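Local coordinates for FACT complex subunit SPT16 (Ashbya gossypii, PDB 6A8M), which probably acts, through the FACT complex, as a histone chaperone that reorganizes nucleosomes in transcription, replication and repair, its N-terminal part, with a peptidase-like domain, being described here, at residues A[435-438]-A[439-442]; A[195-198]-A[199-203]. All coordinates share one frame; numbering follows the deposited sequence.

Contact 1: residues A[435-438]-A[439-442]; sequences TKSR and SQIS
Thr435 meets Gln440 through its hydroxyl: OG1 donates to Gln440 OE1 at 2.9 Å, standing well above the plane of that amide carbonyl. With OG1 swung anti to the backbone nitrogen (chi1 -179°), the same oxygen also accepts from Ser437 N at 3.1 Å, closing an ST turn. A valine here would probably cost both bonds at once, leaving the Gln440 amide free to turn and the Ser437 N-H without its acceptor. Lys436 turns its CB from the turn, and its NZ makes a salt bridge with Asp419 and a hydrogen bond with Gln325. Ser437 O then receives Gln440 N at 2.9 Å and, more weakly, Ile441 N, while Ile441 CG1 lies 3.4 Å from Ser437 O. Arg438 O has two donors on opposite faces of its plane, Ser442 OG at 2.7 Å and Ile441 N at 3.2 Å. The Arg438 chain bends at chi3 (56°) to bring its NE to Asp319 on helix 312-332, and a water in the guanidinium plane links NH1 to Ser442 OG. Backbone i to i+3 bonds from Ser437 and Arg438 mark a single short helical turn, entered through an ST turn and running into strand 442-443, which pairs parallel with strand 298-308.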
loop_
_atom_site.group_PDB
_atom_site.type_symbol
_atom_site.label_atom_id
_atom_site.label_comp_id
_atom_site.label_asym_id
_atom_site.label_seq_id
_atom_site.Cartn_x
_atom_site.Cartn_y
_atom_site.Cartn_z
ATOM N N THR A 435 9.314 -19.123 5.397
ATOM C CA THR A 435 9.132 -19.816 6.669
ATOM C C THR A 435 9.061 -18.854 7.856
ATOM O O THR A 435 9.680 -17.782 7.880
ATOM C CB THR A 435 10.262 -20.843 6.905
ATOM O OG1 THR A 435 10.031 -21.516 8.149
ATOM C CG2 THR A 435 11.615 -20.138 6.988
ATOM N N LYS A 436 8.270 -19.252 8.850
ATOM C CA LYS A 436 8.280 -18.624 10.161
ATOM C C LYS A 436 8.356 -19.682 11.250
ATOM O O LYS A 436 8.136 -19.366 12.419
ATOM C CB LYS A 436 7.046 -17.747 10.365
ATOM C CG LYS A 436 5.728 -18.466 10.016
ATOM C CD LYS A 436 4.656 -17.436 9.686
ATOM C CE LYS A 436 3.319 -18.085 9.363
ATOM N NZ LYS A 436 2.406 -17.099 8.689
ATOM N N SER A 437 8.654 -20.925 10.892
ATOM C CA SER A 437 8.785 -21.966 11.899
ATOM C C SER A 437 9.973 -21.637 12.779
ATOM O O SER A 437 11.030 -21.261 12.272
ATOM C CB SER A 437 8.976 -23.317 11.224
ATOM O OG SER A 437 7.803 -23.644 10.493
ATOM N N ARG A 438 9.797 -21.757 14.099
ATOM C CA ARG A 438 10.869 -21.363 15.015
ATOM C C ARG A 438 12.167 -22.101 14.704
ATOM O O ARG A 438 13.248 -21.503 14.716
ATOM C CB ARG A 438 10.447 -21.612 16.469
ATOM C CG ARG A 438 11.534 -21.186 17.465
ATOM C CD ARG A 438 11.001 -20.903 18.876
ATOM N NE ARG A 438 10.268 -22.034 19.460
ATOM C CZ ARG A 438 10.849 -23.075 20.054
ATOM N NH1 ARG A 438 12.173 -23.161 20.129
ATOM N NH2 ARG A 438 10.103 -24.044 20.577
ATOM N N SER A 439 12.074 -23.387 14.366
ATOM C CA SER A 439 13.267 -24.172 14.082
ATOM C C SER A 439 14.056 -23.635 12.899
ATOM O O SER A 439 15.235 -23.982 12.756
ATOM C CB SER A 439 12.882 -25.626 13.818
ATOM O OG SER A 439 11.992 -25.700 12.713
ATOM N N GLN A 440 13.430 -22.832 12.033
ATOM C CA GLN A 440 14.073 -22.334 10.824
ATOM C C GLN A 440 14.417 -20.861 10.877
ATOM O O GLN A 440 15.061 -20.364 9.942
ATOM C CB GLN A 440 13.190 -22.578 9.594
ATOM C CG GLN A 440 13.097 -24.052 9.227
ATOM C CD GLN A 440 12.208 -24.279 8.048
ATOM O OE1 GLN A 440 10.983 -24.207 8.161
ATOM N NE2 GLN A 440 12.809 -24.527 6.896
ATOM N N ILE A 441 13.981 -20.143 11.912
ATOM C CA ILE A 441 14.399 -18.761 12.123
ATOM C C ILE A 441 15.311 -18.640 13.341
ATOM O O ILE A 441 15.669 -17.522 13.749
ATOM C CB ILE A 441 13.190 -17.797 12.190
ATOM C CG1 ILE A 441 12.131 -18.147 13.260
ATOM C CG2 ILE A 441 12.473 -17.809 10.840
ATOM C CD1 ILE A 441 12.495 -17.888 14.698
ATOM N N SER A 442 15.724 -19.768 13.908
ATOM C CA SER A 442 16.597 -19.821 15.071
ATOM C C SER A 442 17.981 -20.277 14.645
ATOM O O SER A 442 18.117 -21.256 13.907
ATOM C CB SER A 442 16.056 -20.779 16.133
ATOM O OG SER A 442 14.807 -20.317 16.613
HETATM O O HOH W 1 14.431 -21.469 19.084
#

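Contact 2: residues A[195-198]-A[199-203]; sequences FMNL and LSDEL
Met196 and Leu199 make the apolar touch of this helical turn, Met196 SD lying 4.4 Å from Leu199 CD2. On another flank Asn197 and Asp201, four residues apart, bring an amide and a carboxylate together with their planes 74° apart. Asn197 ND2 and Asp201 OD2 stay 3.9 Å from each other, and a water spans them: it donates to OD2 at 2.6 Å and accepts a weak bond from ND2. The carboxylate comes back beside its own helix because Asp201 CG lies anti to the carbonyl carbon (chi1 -74°), which sets CG 3.6 Å from Asn197 O. Beneath these side chains the backbone fixes the spacing, with i to i+4 bonds from Leu199 N to Phe195 O at 2.8 Å through Glu202 N to Leu198 O at 3.1 Å. Further out, Met196 and Leu199 both press on Ala289 of strand 285-295, and Phe195 sets its ring edge-to-face with Trp256. Leu199 also reaches Val222 of helix 215-224, while Tyr434 touches Met196, Asn197 and Ser200. The chemistry is that of an amphipathic helix: a mostly apolar face packs on the sheet, and the Asn197-Asp201 pair is joined through a water instead of directly.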
loop_
_atom_site.group_PDB
_atom_site.type_symbol
_atom_site.label_atom_id
_atom_site.label_comp_id
_atom_site.label_asym_id
_atom_site.label_seq_id
_atom_site.Cartn_x
_atom_site.Cartn_y
_atom_site.Cartn_z
ATOM N N PHE A 195 13.167 -11.744 -1.091
ATOM C CA PHE A 195 14.053 -10.793 -0.431
ATOM C C PHE A 195 14.173 -11.066 1.062
ATOM O O PHE A 195 15.251 -10.853 1.635
ATOM C CB PHE A 195 13.589 -9.366 -0.738
ATOM C CG PHE A 195 13.957 -8.945 -2.129
ATOM C CD1 PHE A 195 15.260 -8.560 -2.407
ATOM C CD2 PHE A 195 13.050 -9.026 -3.164
ATOM C CE1 PHE A 195 15.649 -8.231 -3.706
ATOM C CE2 PHE A 195 13.426 -8.698 -4.456
ATOM C CZ PHE A 195 14.721 -8.297 -4.726
ATOM N N MET A 196 13.108 -11.550 1.717
ATOM C CA MET A 196 13.281 -11.977 3.108
ATOM C C MET A 196 14.268 -13.140 3.198
ATOM O O MET A 196 15.100 -13.192 4.122
ATOM C CB MET A 196 11.928 -12.349 3.737
ATOM C CG MET A 196 12.019 -12.697 5.236
ATOM S SD MET A 196 12.775 -11.404 6.262
ATOM C CE MET A 196 11.447 -10.211 6.328
ATOM N N ASN A 197 14.211 -14.073 2.239
ATOM C CA ASN A 197 15.197 -15.150 2.206
ATOM C C ASN A 197 16.613 -14.600 2.081
ATOM O O ASN A 197 17.528 -15.061 2.774
ATOM C CB ASN A 197 14.923 -16.117 1.060
ATOM C CG ASN A 197 15.985 -17.209 0.989
ATOM O OD1 ASN A 197 16.079 -18.034 1.893
ATOM N ND2 ASN A 197 16.829 -17.178 -0.047
ATOM N N LEU A 198 16.818 -13.641 1.167
ATOM C CA LEU A 198 18.139 -13.045 0.991
ATOM C C LEU A 198 18.574 -12.348 2.259
ATOM O O LEU A 198 19.745 -12.412 2.647
ATOM C CB LEU A 198 18.128 -12.025 -0.143
ATOM C CG LEU A 198 18.159 -12.467 -1.589
ATOM C CD1 LEU A 198 18.094 -11.216 -2.438
ATOM C CD2 LEU A 198 19.426 -13.271 -1.891
ATOM N N LEU A 199 17.629 -11.665 2.903
ATOM C CA LEU A 199 17.920 -10.966 4.140
ATOM C C LEU A 199 18.378 -11.940 5.210
ATOM O O LEU A 199 19.359 -11.689 5.912
ATOM C CB LEU A 199 16.684 -10.208 4.604
ATOM C CG LEU A 199 16.910 -9.218 5.734
ATOM C CD1 LEU A 199 15.852 -8.128 5.611
ATOM C CD2 LEU A 199 16.816 -9.900 7.100
ATOM N N SER A 200 17.648 -13.039 5.380
ATOM C CA SER A 200 18.041 -14.001 6.404
ATOM C C SER A 200 19.458 -14.513 6.154
ATOM O O SER A 200 20.272 -14.579 7.077
ATOM C CB SER A 200 17.051 -15.161 6.458
ATOM O OG SER A 200 17.513 -16.156 7.371
ATOM N N ASP A 201 19.773 -14.882 4.905
ATOM C CA ASP A 201 21.101 -15.416 4.600
ATOM C C ASP A 201 22.196 -14.413 4.930
ATOM O O ASP A 201 23.248 -14.788 5.465
ATOM C CB ASP A 201 21.197 -15.815 3.127
ATOM C CG ASP A 201 20.455 -17.087 2.825
ATOM O OD1 ASP A 201 19.959 -17.724 3.783
ATOM O OD2 ASP A 201 20.359 -17.448 1.632
ATOM N N GLU A 202 21.976 -13.137 4.598
ATOM C CA GLU A 202 22.965 -12.100 4.885
ATOM C C GLU A 202 23.089 -11.851 6.383
ATOM O O GLU A 202 24.196 -11.657 6.903
ATOM C CB GLU A 202 22.591 -10.804 4.174
ATOM C CG GLU A 202 22.955 -10.755 2.709
ATOM C CD GLU A 202 23.658 -9.452 2.336
ATOM O OE1 GLU A 202 24.206 -8.781 3.246
ATOM O OE2 GLU A 202 23.664 -9.103 1.131
ATOM N N LEU A 203 21.959 -11.822 7.080
ATOM C CA LEU A 203 21.978 -11.652 8.525
ATOM C C LEU A 203 22.788 -12.754 9.195
ATOM O O LEU A 203 23.717 -12.485 9.968
ATOM C CB LEU A 203 20.538 -11.641 9.035
ATOM C CG LEU A 203 20.365 -11.626 10.544
ATOM C CD1 LEU A 203 21.032 -10.385 11.105
ATOM C CD2 LEU A 203 18.884 -11.639 10.872
HETATM O O HOH W 2 19.159 -19.488 0.472
#

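Both contacts are local, and both lie against strand 298-308: Met196 and Ser200 of contact 2 reach its Ile302, Arg304 and Phe306, while contact 1 uses Arg304 and Leu307. Their centres lie about 13 Å apart and their nearest atoms about 6 Å, so the two do not touch. Contact 2 is a regular stretch in the C-terminal half of the long helix 179-208, half of its touching residues buried, with helix 215-224 also packed against it. Contact 1, close to the modelled C-terminus, is an irregular turn with only Ile441 and Ser442 buried, and side-chain hydroxyls do much of the bonding there. Salt bridges tie it to Asp319 and Asp419, whereas apolar packing dominates the inner face of contact 2.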